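Local atomic coordinates of prolyl oligopeptidase (Novosphingobium capsulatum, PDB entry 1YR2), a protein that probably acts as a serine endopeptidase of family S9A, hydrolysing oligopeptides after proline and, less readily, after alanine. Residues Arg269-Ser274 with Ile284-Gly289; Pro292-His297 with Gln319-Asp324; Phe510-Asp515 with Asp708-Leu713; Leu92-Ala97 with Phe712-Thr717. All coordinates share one frame; numbering follows the deposited sequence.

Interaction 1: Arg269-Ser274 with Ile284-Gly289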
loop_
_atom_site.group_PDB
_atom_site.type_symbol
_atom_site.label_atom_id
_atom_site.label_comp_id
_atom_site.label_asym_id
_atom_site.label_seq_id
_atom_site.Cartn_x
_atom_site.Cartn_y
_atom_site.Cartn_z
ATOM N N ARG A 269 -26.476 -11.819 4.744
ATOM C CA ARG A 269 -26.348 -10.503 4.097
ATOM C C ARG A 269 -26.056 -9.415 5.138
ATOM O O ARG A 269 -26.740 -9.330 6.163
ATOM C CB ARG A 269 -27.674 -10.203 3.398
ATOM C CG ARG A 269 -27.666 -9.238 2.299
ATOM C CD ARG A 269 -26.770 -9.615 1.113
ATOM N NE ARG A 269 -27.115 -10.860 0.481
ATOM C CZ ARG A 269 -27.897 -10.990 -0.571
ATOM N NH1 ARG A 269 -28.482 -9.947 -1.124
ATOM N NH2 ARG A 269 -28.085 -12.177 -1.098
ATOM N N GLY A 270 -25.007 -8.630 4.889
ATOM C CA GLY A 270 -24.648 -7.462 5.662
ATOM C C GLY A 270 -25.183 -6.186 5.015
ATOM O O GLY A 270 -25.378 -6.143 3.795
ATOM N N HIS A 271 -25.409 -5.136 5.798
ATOM C CA HIS A 271 -26.076 -3.936 5.293
ATOM C C HIS A 271 -25.432 -2.745 5.962
ATOM O O HIS A 271 -25.280 -2.710 7.219
ATOM C CB HIS A 271 -27.540 -3.909 5.685
ATOM C CG HIS A 271 -28.318 -5.106 5.233
ATOM N ND1 HIS A 271 -28.579 -5.351 3.910
ATOM C CD2 HIS A 271 -28.880 -6.122 5.924
ATOM C CE1 HIS A 271 -29.262 -6.470 3.801
ATOM N NE2 HIS A 271 -29.482 -6.942 5.010
ATOM N N GLY A 272 -24.987 -1.812 5.120
ATOM C CA GLY A 272 -24.414 -0.548 5.602
ATOM C C GLY A 272 -25.247 0.600 5.017
ATOM O O GLY A 272 -25.739 0.528 3.864
ATOM N N ALA A 273 -25.432 1.657 5.792
ATOM C CA ALA A 273 -26.293 2.766 5.380
ATOM C C ALA A 273 -25.497 4.062 5.251
ATOM O O ALA A 273 -24.670 4.347 6.103
ATOM C CB ALA A 273 -27.401 2.972 6.419
ATOM N N SER A 274 -25.783 4.816 4.217
ATOM C CA SER A 274 -25.239 6.142 3.979
ATOM C C SER A 274 -26.396 7.072 3.676
ATOM O O SER A 274 -27.497 6.603 3.416
ATOM C CB SER A 274 -24.297 6.159 2.763
ATOM O OG SER A 274 -23.263 5.239 2.969
ATOM N N ILE A 284 -28.590 2.117 1.023
ATOM C CA ILE A 284 -28.139 0.948 1.763
ATOM C C ILE A 284 -27.425 0.013 0.777
ATOM O O ILE A 284 -27.985 -0.399 -0.231
ATOM C CB ILE A 284 -29.307 0.244 2.462
ATOM C CG1 ILE A 284 -29.905 1.185 3.499
ATOM C CG2 ILE A 284 -28.823 -1.054 3.110
ATOM C CD1 ILE A 284 -31.220 0.778 3.950
ATOM N N THR A 285 -26.182 -0.290 1.127
ATOM C CA THR A 285 -25.299 -1.201 0.412
ATOM C C THR A 285 -25.238 -2.508 1.162
ATOM O O THR A 285 -24.935 -2.531 2.365
ATOM C CB THR A 285 -23.915 -0.520 0.404
ATOM O OG1 THR A 285 -24.037 0.672 -0.387
ATOM C CG2 THR A 285 -22.933 -1.308 -0.325
ATOM N N SER A 286 -25.398 -3.611 0.437
ATOM C CA SER A 286 -25.474 -4.909 1.059
ATOM C C SER A 286 -24.618 -5.932 0.301
ATOM O O SER A 286 -24.611 -5.989 -0.937
ATOM C CB SER A 286 -26.937 -5.393 1.106
ATOM O OG SER A 286 -27.798 -4.412 1.641
ATOM N N SER A 287 -23.926 -6.754 1.069
ATOM C CA SER A 287 -23.068 -7.792 0.508
ATOM C C SER A 287 -23.043 -9.019 1.388
ATOM O O SER A 287 -23.534 -9.007 2.517
ATOM C CB SER A 287 -21.649 -7.241 0.311
ATOM O OG SER A 287 -21.045 -6.911 1.568
ATOM N N GLU A 288 -22.413 -10.071 0.873
ATOM C CA GLU A 288 -22.302 -11.310 1.572
ATOM C C GLU A 288 -20.989 -11.936 1.166
ATOM O O GLU A 288 -20.750 -12.068 -0.023
ATOM C CB GLU A 288 -23.465 -12.176 1.086
ATOM C CG GLU A 288 -23.660 -13.404 1.859
ATOM C CD GLU A 288 -24.933 -14.122 1.479
ATOM O OE1 GLU A 288 -26.019 -13.465 1.347
ATOM O OE2 GLU A 288 -24.825 -15.354 1.348
ATOM N N GLY A 289 -20.135 -12.270 2.120
ATOM C CA GLY A 289 -19.011 -13.181 1.861
ATOM C C GLY A 289 -17.866 -12.763 0.921
ATOM O O GLY A 289 -17.580 -13.476 -0.063
HETATM O O HOH W 1 -24.511 2.751 1.479
#

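Interaction 2: Pro292-His297 with Gln319-Asp324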
loop_
_atom_site.group_PDB
_atom_site.type_symbol
_atom_site.label_atom_id
_atom_site.label_comp_id
_atom_site.label_asym_id
_atom_site.label_seq_id
_atom_site.Cartn_x
_atom_site.Cartn_y
_atom_site.Cartn_z
ATOM N N PRO A 292 -16.556 -9.008 -4.200
ATOM C CA PRO A 292 -16.702 -7.550 -4.291
ATOM C C PRO A 292 -17.899 -7.138 -5.169
ATOM O O PRO A 292 -17.710 -6.469 -6.213
ATOM C CB PRO A 292 -15.366 -7.126 -4.914
ATOM C CG PRO A 292 -14.999 -8.292 -5.806
ATOM C CD PRO A 292 -15.538 -9.527 -5.143
ATOM N N VAL A 293 -19.101 -7.577 -4.771
ATOM C CA VAL A 293 -20.352 -7.255 -5.432
ATOM C C VAL A 293 -21.401 -6.900 -4.365
ATOM O O VAL A 293 -21.292 -7.319 -3.222
ATOM C CB VAL A 293 -20.882 -8.364 -6.415
ATOM C CG1 VAL A 293 -19.826 -8.699 -7.502
ATOM C CG2 VAL A 293 -21.351 -9.644 -5.732
ATOM N N ASN A 294 -22.408 -6.130 -4.750
ATOM C CA ASN A 294 -23.380 -5.652 -3.779
ATOM C C ASN A 294 -24.700 -5.256 -4.375
ATOM O O ASN A 294 -24.781 -4.932 -5.559
ATOM C CB ASN A 294 -22.808 -4.516 -2.902
ATOM C CG ASN A 294 -22.567 -3.242 -3.681
ATOM O OD1 ASN A 294 -21.516 -3.102 -4.330
ATOM N ND2 ASN A 294 -23.556 -2.300 -3.657
ATOM N N THR A 295 -25.735 -5.282 -3.533
ATOM C CA THR A 295 -27.025 -4.754 -3.858
ATOM C C THR A 295 -27.121 -3.340 -3.354
ATOM O O THR A 295 -26.277 -2.884 -2.591
ATOM C CB THR A 295 -28.172 -5.580 -3.227
ATOM O OG1 THR A 295 -28.127 -5.476 -1.797
ATOM C CG2 THR A 295 -28.088 -7.089 -3.594
ATOM N N VAL A 296 -28.169 -2.650 -3.807
ATOM C CA VAL A 296 -28.411 -1.271 -3.409
ATOM C C VAL A 296 -29.885 -1.100 -3.198
ATOM O O VAL A 296 -30.683 -1.449 -4.116
ATOM C CB VAL A 296 -27.897 -0.241 -4.499
ATOM C CG1 VAL A 296 -28.155 1.219 -4.016
ATOM C CG2 VAL A 296 -26.416 -0.428 -4.784
ATOM N N HIS A 297 -30.268 -0.619 -2.007
ATOM C CA HIS A 297 -31.608 -0.167 -1.723
ATOM C C HIS A 297 -31.600 1.334 -1.387
ATOM O O HIS A 297 -30.590 1.850 -0.873
ATOM C CB HIS A 297 -32.221 -0.929 -0.555
ATOM C CG HIS A 297 -32.508 -2.365 -0.849
ATOM N ND1 HIS A 297 -31.521 -3.309 -0.991
ATOM C CD2 HIS A 297 -33.685 -3.010 -1.068
ATOM C CE1 HIS A 297 -32.080 -4.483 -1.261
ATOM N NE2 HIS A 297 -33.391 -4.327 -1.325
ATOM N N GLN A 319 -20.207 -4.761 -8.416
ATOM C CA GLN A 319 -19.884 -3.634 -7.559
ATOM C C GLN A 319 -20.696 -2.377 -7.930
ATOM O O GLN A 319 -20.748 -1.977 -9.057
ATOM C CB GLN A 319 -18.352 -3.337 -7.620
ATOM C CG GLN A 319 -17.876 -2.128 -6.768
ATOM C CD GLN A 319 -16.586 -1.488 -7.277
ATOM O OE1 GLN A 319 -15.602 -2.162 -7.431
ATOM N NE2 GLN A 319 -16.626 -0.188 -7.591
ATOM N N TRP A 320 -21.339 -1.775 -6.946
ATOM C CA TRP A 320 -22.047 -0.497 -7.042
ATOM C C TRP A 320 -21.727 0.292 -5.780
ATOM O O TRP A 320 -22.403 0.113 -4.762
ATOM C CB TRP A 320 -23.547 -0.707 -7.091
ATOM C CG TRP A 320 -24.023 -1.235 -8.364
ATOM C CD1 TRP A 320 -24.143 -2.551 -8.708
ATOM C CD2 TRP A 320 -24.429 -0.484 -9.508
ATOM N NE1 TRP A 320 -24.588 -2.657 -10.001
ATOM C CE2 TRP A 320 -24.799 -1.407 -10.508
ATOM C CE3 TRP A 320 -24.580 0.885 -9.774
ATOM C CZ2 TRP A 320 -25.277 -1.014 -11.774
ATOM C CZ3 TRP A 320 -24.997 1.275 -11.009
ATOM C CH2 TRP A 320 -25.362 0.333 -12.007
ATOM N N ASP A 321 -20.684 1.112 -5.836
ATOM C CA ASP A 321 -20.188 1.855 -4.670
ATOM C C ASP A 321 -20.813 3.273 -4.725
ATOM O O ASP A 321 -20.605 3.998 -5.709
ATOM C CB ASP A 321 -18.681 2.054 -4.743
ATOM C CG ASP A 321 -17.886 0.775 -4.475
ATOM O OD1 ASP A 321 -18.390 -0.176 -3.839
ATOM O OD2 ASP A 321 -16.729 0.696 -4.874
ATOM N N PHE A 322 -21.539 3.641 -3.686
ATOM C CA PHE A 322 -22.246 4.934 -3.657
ATOM C C PHE A 322 -21.244 6.057 -3.461
ATOM O O PHE A 322 -20.439 5.997 -2.587
ATOM C CB PHE A 322 -23.235 4.913 -2.497
ATOM C CG PHE A 322 -23.971 6.214 -2.268
ATOM C CD1 PHE A 322 -24.645 6.835 -3.275
ATOM C CD2 PHE A 322 -23.982 6.770 -0.994
ATOM C CE1 PHE A 322 -25.299 8.020 -3.037
ATOM C CE2 PHE A 322 -24.665 7.931 -0.752
ATOM C CZ PHE A 322 -25.335 8.534 -1.781
ATOM N N VAL A 323 -21.326 7.076 -4.306
ATOM C CA VAL A 323 -20.443 8.242 -4.197
ATOM C C VAL A 323 -21.135 9.309 -3.359
ATOM O O VAL A 323 -20.725 9.549 -2.222
ATOM C CB VAL A 323 -20.042 8.746 -5.590
ATOM C CG1 VAL A 323 -19.145 9.958 -5.515
ATOM C CG2 VAL A 323 -19.319 7.687 -6.360
ATOM N N ASP A 324 -22.176 9.931 -3.911
ATOM C CA ASP A 324 -23.001 10.895 -3.212
ATOM C C ASP A 324 -24.241 11.148 -4.064
ATOM O O ASP A 324 -24.370 10.611 -5.176
ATOM C CB ASP A 324 -22.198 12.192 -2.989
ATOM C CG ASP A 324 -22.723 13.066 -1.836
ATOM O OD1 ASP A 324 -23.770 12.784 -1.167
ATOM O OD2 ASP A 324 -22.087 14.085 -1.523
#

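Interaction 3: Phe510-Asp515 with Asp708-Leu713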
loop_
_atom_site.group_PDB
_atom_site.type_symbol
_atom_site.label_atom_id
_atom_site.label_comp_id
_atom_site.label_asym_id
_atom_site.label_seq_id
_atom_site.Cartn_x
_atom_site.Cartn_y
_atom_site.Cartn_z
ATOM N N PHE A 510 13.697 3.539 1.505
ATOM C CA PHE A 510 14.131 4.015 0.174
ATOM C C PHE A 510 14.555 5.474 0.246
ATOM O O PHE A 510 15.544 5.865 -0.393
ATOM C CB PHE A 510 13.108 3.797 -0.907
ATOM C CG PHE A 510 12.837 2.323 -1.194
ATOM C CD1 PHE A 510 13.842 1.353 -1.010
ATOM C CD2 PHE A 510 11.604 1.922 -1.605
ATOM C CE1 PHE A 510 13.563 -0.023 -1.211
ATOM C CE2 PHE A 510 11.332 0.558 -1.851
ATOM C CZ PHE A 510 12.298 -0.399 -1.637
ATOM N N MET A 511 13.876 6.247 1.066
ATOM C CA MET A 511 14.210 7.671 1.220
ATOM C C MET A 511 15.593 7.884 1.821
ATOM O O MET A 511 16.276 8.872 1.514
ATOM C CB MET A 511 13.164 8.355 2.069
ATOM C CG MET A 511 13.251 9.875 2.102
ATOM S SD MET A 511 12.858 10.578 0.451
ATOM C CE MET A 511 13.968 11.807 0.533
ATOM N N THR A 512 15.990 6.979 2.701
ATOM C CA THR A 512 17.313 7.018 3.313
ATOM C C THR A 512 18.379 6.939 2.206
ATOM O O THR A 512 19.379 7.676 2.236
ATOM C CB THR A 512 17.473 5.829 4.322
ATOM O OG1 THR A 512 16.522 5.952 5.383
ATOM C CG2 THR A 512 18.885 5.810 5.002
ATOM N N TRP A 513 18.207 6.003 1.269
ATOM C CA TRP A 513 19.137 5.859 0.160
ATOM C C TRP A 513 19.148 7.111 -0.705
ATOM O O TRP A 513 20.212 7.640 -0.984
ATOM C CB TRP A 513 18.774 4.659 -0.708
ATOM C CG TRP A 513 19.638 4.356 -1.845
ATOM C CD1 TRP A 513 19.460 4.725 -3.131
ATOM C CD2 TRP A 513 20.840 3.563 -1.820
ATOM N NE1 TRP A 513 20.470 4.224 -3.910
ATOM C CE2 TRP A 513 21.329 3.503 -3.133
ATOM C CE3 TRP A 513 21.524 2.883 -0.821
ATOM C CZ2 TRP A 513 22.458 2.776 -3.485
ATOM C CZ3 TRP A 513 22.665 2.138 -1.172
ATOM C CH2 TRP A 513 23.123 2.115 -2.485
ATOM N N ILE A 514 17.980 7.586 -1.107
ATOM C CA ILE A 514 17.877 8.764 -1.991
ATOM C C ILE A 514 18.452 10.019 -1.330
ATOM O O ILE A 514 19.185 10.792 -1.967
ATOM C CB ILE A 514 16.427 8.984 -2.379
ATOM C CG1 ILE A 514 15.865 7.741 -3.131
ATOM C CG2 ILE A 514 16.290 10.303 -3.175
ATOM C CD1 ILE A 514 14.353 7.609 -3.042
ATOM N N ASP A 515 18.149 10.207 -0.041
ATOM C CA ASP A 515 18.664 11.354 0.691
ATOM C C ASP A 515 20.045 11.130 1.288
ATOM O O ASP A 515 20.520 11.932 2.118
ATOM C CB ASP A 515 17.673 11.820 1.716
ATOM C CG ASP A 515 17.958 13.248 2.180
ATOM O OD1 ASP A 515 18.401 14.097 1.366
ATOM O OD2 ASP A 515 17.775 13.596 3.338
ATOM N N ASP A 708 22.064 -1.929 7.860
ATOM C CA ASP A 708 22.999 -3.006 7.489
ATOM C C ASP A 708 22.962 -3.271 5.980
ATOM O O ASP A 708 23.977 -3.302 5.298
ATOM C CB ASP A 708 22.598 -4.305 8.182
ATOM C CG ASP A 708 23.099 -4.406 9.630
ATOM O OD1 ASP A 708 23.907 -3.541 10.100
ATOM O OD2 ASP A 708 22.730 -5.345 10.391
ATOM N N VAL A 709 21.768 -3.491 5.479
ATOM C CA VAL A 709 21.610 -3.801 4.061
ATOM C C VAL A 709 22.106 -2.632 3.248
ATOM O O VAL A 709 22.860 -2.807 2.311
ATOM C CB VAL A 709 20.135 -4.141 3.747
ATOM C CG1 VAL A 709 19.847 -4.223 2.249
ATOM C CG2 VAL A 709 19.726 -5.442 4.414
ATOM N N GLN A 710 21.652 -1.426 3.547
ATOM C CA GLN A 710 22.068 -0.312 2.729
ATOM C C GLN A 710 23.562 0.008 2.838
ATOM O O GLN A 710 24.180 0.448 1.882
ATOM C CB GLN A 710 21.180 0.899 2.962
ATOM C CG GLN A 710 19.798 0.709 2.358
ATOM C CD GLN A 710 18.927 1.953 2.411
ATOM O OE1 GLN A 710 19.416 3.064 2.750
ATOM N NE2 GLN A 710 17.662 1.802 2.034
ATOM N N ALA A 711 24.146 -0.168 4.002
ATOM C CA ALA A 711 25.597 0.003 4.138
ATOM C C ALA A 711 26.331 -1.004 3.241
ATOM O O ALA A 711 27.319 -0.647 2.590
ATOM C CB ALA A 711 26.003 -0.212 5.585
ATOM N N PHE A 712 25.864 -2.253 3.230
ATOM C CA PHE A 712 26.446 -3.310 2.365
ATOM C C PHE A 712 26.305 -2.908 0.897
ATOM O O PHE A 712 27.274 -2.858 0.136
ATOM C CB PHE A 712 25.754 -4.630 2.671
ATOM C CG PHE A 712 26.317 -5.824 1.967
ATOM C CD1 PHE A 712 25.792 -6.233 0.758
ATOM C CD2 PHE A 712 27.267 -6.602 2.571
ATOM C CE1 PHE A 712 26.293 -7.389 0.154
ATOM C CE2 PHE A 712 27.770 -7.771 1.974
ATOM C CZ PHE A 712 27.292 -8.152 0.784
ATOM N N LEU A 713 25.098 -2.603 0.476
ATOM C CA LEU A 713 24.879 -2.174 -0.917
ATOM C C LEU A 713 25.676 -0.903 -1.277
ATOM O O LEU A 713 26.206 -0.791 -2.393
ATOM C CB LEU A 713 23.385 -1.944 -1.199
ATOM C CG LEU A 713 22.466 -3.142 -0.928
ATOM C CD1 LEU A 713 20.997 -2.802 -1.289
ATOM C CD2 LEU A 713 22.932 -4.389 -1.701
#

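Interaction 4: Leu92-Ala97 with Phe712-Thr717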
loop_
_atom_site.group_PDB
_atom_site.type_symbol
_atom_site.label_atom_id
_atom_site.label_comp_id
_atom_site.label_asym_id
_atom_site.label_seq_id
_atom_site.Cartn_x
_atom_site.Cartn_y
_atom_site.Cartn_z
ATOM N N LEU A 92 31.522 -1.927 8.344
ATOM C CA LEU A 92 31.241 -1.028 7.219
ATOM C C LEU A 92 31.117 0.419 7.694
ATOM O O LEU A 92 30.247 0.723 8.506
ATOM C CB LEU A 92 29.968 -1.440 6.506
ATOM C CG LEU A 92 30.067 -2.823 5.877
ATOM C CD1 LEU A 92 28.695 -3.238 5.404
ATOM C CD2 LEU A 92 31.078 -2.805 4.737
ATOM N N PRO A 93 31.970 1.318 7.193
ATOM C CA PRO A 93 31.946 2.687 7.684
ATOM C C PRO A 93 30.738 3.505 7.173
ATOM O O PRO A 93 30.516 4.553 7.750
ATOM C CB PRO A 93 33.289 3.243 7.212
ATOM C CG PRO A 93 33.550 2.531 5.950
ATOM C CD PRO A 93 32.996 1.137 6.150
ATOM N N GLU A 94 29.969 3.033 6.180
ATOM C CA GLU A 94 28.805 3.790 5.698
ATOM C C GLU A 94 27.604 3.658 6.671
ATOM O O GLU A 94 26.691 4.473 6.633
ATOM C CB GLU A 94 28.379 3.336 4.283
ATOM C CG GLU A 94 29.433 3.396 3.174
ATOM C CD GLU A 94 30.408 2.217 3.147
ATOM O OE1 GLU A 94 30.289 1.275 3.976
ATOM O OE2 GLU A 94 31.352 2.269 2.324
ATOM N N ARG A 95 27.637 2.671 7.570
ATOM C CA ARG A 95 26.463 2.277 8.329
ATOM C C ARG A 95 25.924 3.355 9.254
ATOM O O ARG A 95 24.705 3.582 9.318
ATOM C CB ARG A 95 26.718 1.029 9.154
ATOM C CG ARG A 95 25.442 0.468 9.675
ATOM C CD ARG A 95 25.581 -0.662 10.604
ATOM N NE ARG A 95 24.267 -1.145 11.055
ATOM C CZ ARG A 95 23.588 -0.665 12.094
ATOM N NH1 ARG A 95 24.044 0.375 12.768
ATOM N NH2 ARG A 95 22.418 -1.208 12.423
ATOM N N ALA A 96 26.833 4.004 9.963
ATOM C CA ALA A 96 26.490 5.026 10.947
ATOM C C ALA A 96 25.614 6.121 10.386
ATOM O O ALA A 96 24.611 6.495 10.991
ATOM C CB ALA A 96 27.776 5.646 11.493
ATOM N N ALA A 97 26.007 6.637 9.226
ATOM C CA ALA A 97 25.347 7.764 8.611
ATOM C C ALA A 97 23.981 7.335 8.093
ATOM O O ALA A 97 23.007 8.095 8.155
ATOM C CB ALA A 97 26.177 8.285 7.463
ATOM N N PHE A 712 25.864 -2.253 3.230
ATOM C CA PHE A 712 26.446 -3.310 2.365
ATOM C C PHE A 712 26.305 -2.908 0.897
ATOM O O PHE A 712 27.274 -2.858 0.136
ATOM C CB PHE A 712 25.754 -4.630 2.671
ATOM C CG PHE A 712 26.317 -5.824 1.967
ATOM C CD1 PHE A 712 25.792 -6.233 0.758
ATOM C CD2 PHE A 712 27.267 -6.602 2.571
ATOM C CE1 PHE A 712 26.293 -7.389 0.154
ATOM C CE2 PHE A 712 27.770 -7.771 1.974
ATOM C CZ PHE A 712 27.292 -8.152 0.784
ATOM N N LEU A 713 25.098 -2.603 0.476
ATOM C CA LEU A 713 24.879 -2.174 -0.917
ATOM C C LEU A 713 25.676 -0.903 -1.277
ATOM O O LEU A 713 26.206 -0.791 -2.393
ATOM C CB LEU A 713 23.385 -1.944 -1.199
ATOM C CG LEU A 713 22.466 -3.142 -0.928
ATOM C CD1 LEU A 713 20.997 -2.802 -1.289
ATOM C CD2 LEU A 713 22.932 -4.389 -1.701
ATOM N N ALA A 714 25.719 0.074 -0.376
ATOM C CA ALA A 714 26.521 1.290 -0.607
ATOM C C ALA A 714 28.002 1.006 -0.774
ATOM O O ALA A 714 28.650 1.575 -1.615
ATOM C CB ALA A 714 26.365 2.268 0.560
ATOM N N HIS A 715 28.524 0.153 0.081
ATOM C CA HIS A 715 29.953 -0.190 0.073
ATOM C C HIS A 715 30.336 -0.761 -1.298
ATOM O O HIS A 715 31.293 -0.313 -1.921
ATOM C CB HIS A 715 30.232 -1.201 1.163
ATOM C CG HIS A 715 31.681 -1.532 1.313
ATOM N ND1 HIS A 715 32.597 -0.622 1.799
ATOM C CD2 HIS A 715 32.377 -2.656 1.024
ATOM C CE1 HIS A 715 33.800 -1.177 1.815
ATOM N NE2 HIS A 715 33.696 -2.414 1.360
ATOM N N PHE A 716 29.485 -1.656 -1.823
ATOM C CA PHE A 716 29.803 -2.371 -3.051
ATOM C C PHE A 716 29.375 -1.627 -4.331
ATOM O O PHE A 716 29.769 -2.031 -5.428
ATOM C CB PHE A 716 29.267 -3.806 -2.970
ATOM C CG PHE A 716 30.095 -4.650 -2.087
ATOM C CD1 PHE A 716 31.375 -5.034 -2.501
ATOM C CD2 PHE A 716 29.674 -4.993 -0.804
ATOM C CE1 PHE A 716 32.227 -5.738 -1.629
ATOM C CE2 PHE A 716 30.504 -5.720 0.048
ATOM C CZ PHE A 716 31.776 -6.088 -0.360
ATOM N N THR A 717 28.612 -0.536 -4.208
ATOM C CA THR A 717 28.326 0.300 -5.352
ATOM C C THR A 717 29.088 1.622 -5.386
ATOM O O THR A 717 28.888 2.419 -6.308
ATOM C CB THR A 717 26.833 0.626 -5.471
ATOM O OG1 THR A 717 26.358 1.272 -4.284
ATOM C CG2 THR A 717 25.980 -0.615 -5.664
#

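Interaction 1: Arg269-Ser274 with Ile284-Gly289
Arg269 and Glu288 meet at one end of the paired segments. The arginine bends at chi2 and chi3, so that CD lies against the carbonyl of Ser287 (CD to O 3.6 Å) and the arginine side chain crosses that of Glu288 at about a right angle, the guanidinium and carboxylate planes 40° apart. Arg269 NE points at Glu288 OE1 (3.0 Å) with a nearly straight N-H (171°). The oxygen lies in the guanidinium plane and is approached on its anti side, while a weak second bond comes from NH2. With an alanine at this position, Glu288 would probably lose this salt bridge, and the Ser287 carbonyl the methylenes lying against it.

On the face shared by His271, Ala273, Ile284 and Ser286, the imidazole presents its ND1 edge to Ser286. ND1 and OG are only 2.6 Å apart, with the hydroxyl in the ring plane. NE2 is engaged by Thr263, so bonds at both nitrogens fix the ring's rotation; Phe261 meets the same ring edge to face. Further along, Ala273 CB touches Ile284 CG1 at 4.2 Å, small against branched.

On the other face, a water links Thr285 OG1 (2.8 Å) with Ser274 OG (3.2 Å) and weakly reaches the Gly272 carbonyl.

Beneath the side chains, Gly270 pairs with Ser287 and Gly272 with Thr285 as hydrogen-bonded pairs, the Gly272 N to Thr285 O bond measuring 2.8 Å. These alternate with the non-hydrogen-bonded pairs His271-Ser286 and Ala273-Ile284. This is a regular beta hairpin, the first two strands of a four-stranded antiparallel blade of the beta-propeller.

Interaction 2: Pro292-His297 with Gln319-Asp324
Val293 and Gln319 bring the two backbones closest, their CA atoms 4.2 Å apart. No strand pairing joins the segments: Pro292-His297 enters strand 295-302 of one propeller blade, whereas Gln319-Asp324 opens strand 320-326 of the next.

Asn294 bridges them by side chain instead. Its CG sits between the backbone N and carbonyl carbon (chi1 68°), which turns the amide toward the Trp320 backbone. OD1 accepts Trp320 N (2.9 Å, 175°), and ND2 returns a bond to Trp320 O (2.9 Å, 152°) lying close to the amide plane. The other ND2 hydrogen goes to Thr295 O (3.0 Å). The amide thus imitates a peptide group, offering donor and acceptor to one residue, and stands nearly perpendicular to the indole.

Beside it, Val296 CG2 packs on Trp320 CB (3.7 Å), and Gln319 CB meets Pro292 O (3.5 Å). The polar end of Gln319 is directed to Lys341.

A leucine in place of Asn294 would probably leave both Trp320 backbone groups and Thr295 O without these partners. Two of the three bonds holding the buried amide cross to Trp320, so a side chain supplies donor and acceptor between blades, next to a backbone bond of Asn294 with Ala318.

Interaction 3: Phe510-Asp515 with Asp708-Leu713
Phe510 comes first, but it touches the second helix through its backbone: its N lies 4.4 Å from Gln710 NE2, a mere packing distance. Its CB points away from Asp708-Leu713, and its ring stacks on that of Phe520. The axes of the two short helical segments approach to 11.0 Å, their directions inclined by 34°, wide enough that long side chains must cross the gap.

Thr512 points toward the partner helix and offers its methyl, CG2, to Gln710 OE1 at 3.6 Å. Its hydroxyl is bonded to Ala508 O in its own helix, which leaves the carbon branch to face across, a division of labour that suits threonine.

Trp513 and Gln710 fill most of the gap. With CG of Trp513 anti to the backbone N (chi1 -178°), the indole reaches across the gap and brings its six-membered ring edge-on to helix 699-717. CZ3 lies 3.8 Å from Gln710 O, which is in the ring plane, and 4.1 Å from Leu713 CB. On the five-membered ring of the indole, NE1 bonds to Ala519 O. The amide of Gln710 stands almost perpendicular to the ring (82°), and its OE1 is 3.9 Å from Trp513 CB.

No hydrogen bond links the two six-residue segments. Gln710 nevertheless ties the helices together, its extended chain carrying NE2 to Gly509 O one residue earlier. Thr512 OG1, Trp513 NE1 and Gln710 NE2 find their hydrogen bonds outside the two segments, so what meets across this buried contact is mainly carbon and close, unbonded polar atoms.

Interaction 4: Leu92-Ala97 with Phe712-Thr717
A type I beta turn from Leu92 to Arg95, leading into helix 95-105, lays Leu92 and Glu94 against the last turns of helix 699-717, where His715 receives both.

Leu92 forks over the helix. Its CD2 methyl lies above one face of the His715 imidazole, 3.9 Å from the ring centroid and 17° off the normal, a CH-pi contact. The other methyl, CD1, rests on the backbone at Phe712 N (3.7 Å) and touches Phe712 CB (4.2 Å). A branched apolar residue suits this place because it can serve two neighbours a helical turn apart.

Glu94 approaches the same ring from its edge. A bend at chi2 (81°) brings the carboxylate round to the imidazole, and His715 ND1 donates to Glu94 OE2 at 3.2 Å with an N-H angle of 161°. The acceptor lies near the ring plane and is met on its syn side, although carboxylate and ring planes are steeply inclined. Face and edge of the imidazole are therefore held by different residues, and the nearby carboxylate would be expected to favour its protonated form. The methylene CG of Glu94 also packs on Ala714 CB (4.2 Å), whose small side chain lets the turn come close.

Around this contact, the ring of Phe712 packs on Tyr88 and Leu89 of helix 72-89 and on strand 649-654. Leu713 and Thr717 face strand 569-574. The turn thus joins an early part of the chain to a C-terminal helix lying on the central sheet of the alpha/beta-hydrolase domain.

How the interactions relate
Interactions 1 and 2 share a propeller region, their centres 9 Å apart: strands 281-287 and 295-302 are sheet neighbours, and Ile284 N lies 2.8 Å from His297 O in a probable hydrogen bond. Interactions 3 and 4, 8 Å apart between centres, both use helix 699-717 and share Phe712 and Leu713; a salt bridge from Arg95 NE to Asp708 OD1 (2.6 Å) joins them. The two groups lie on opposite sides of the chain's centre, interactions 1 and 3 being 46 Å apart between centres. Phe510 of interaction 3 comes near, without touching, the GxSxG segment around Ser575, probably the nucleophile elbow of this serine peptidase.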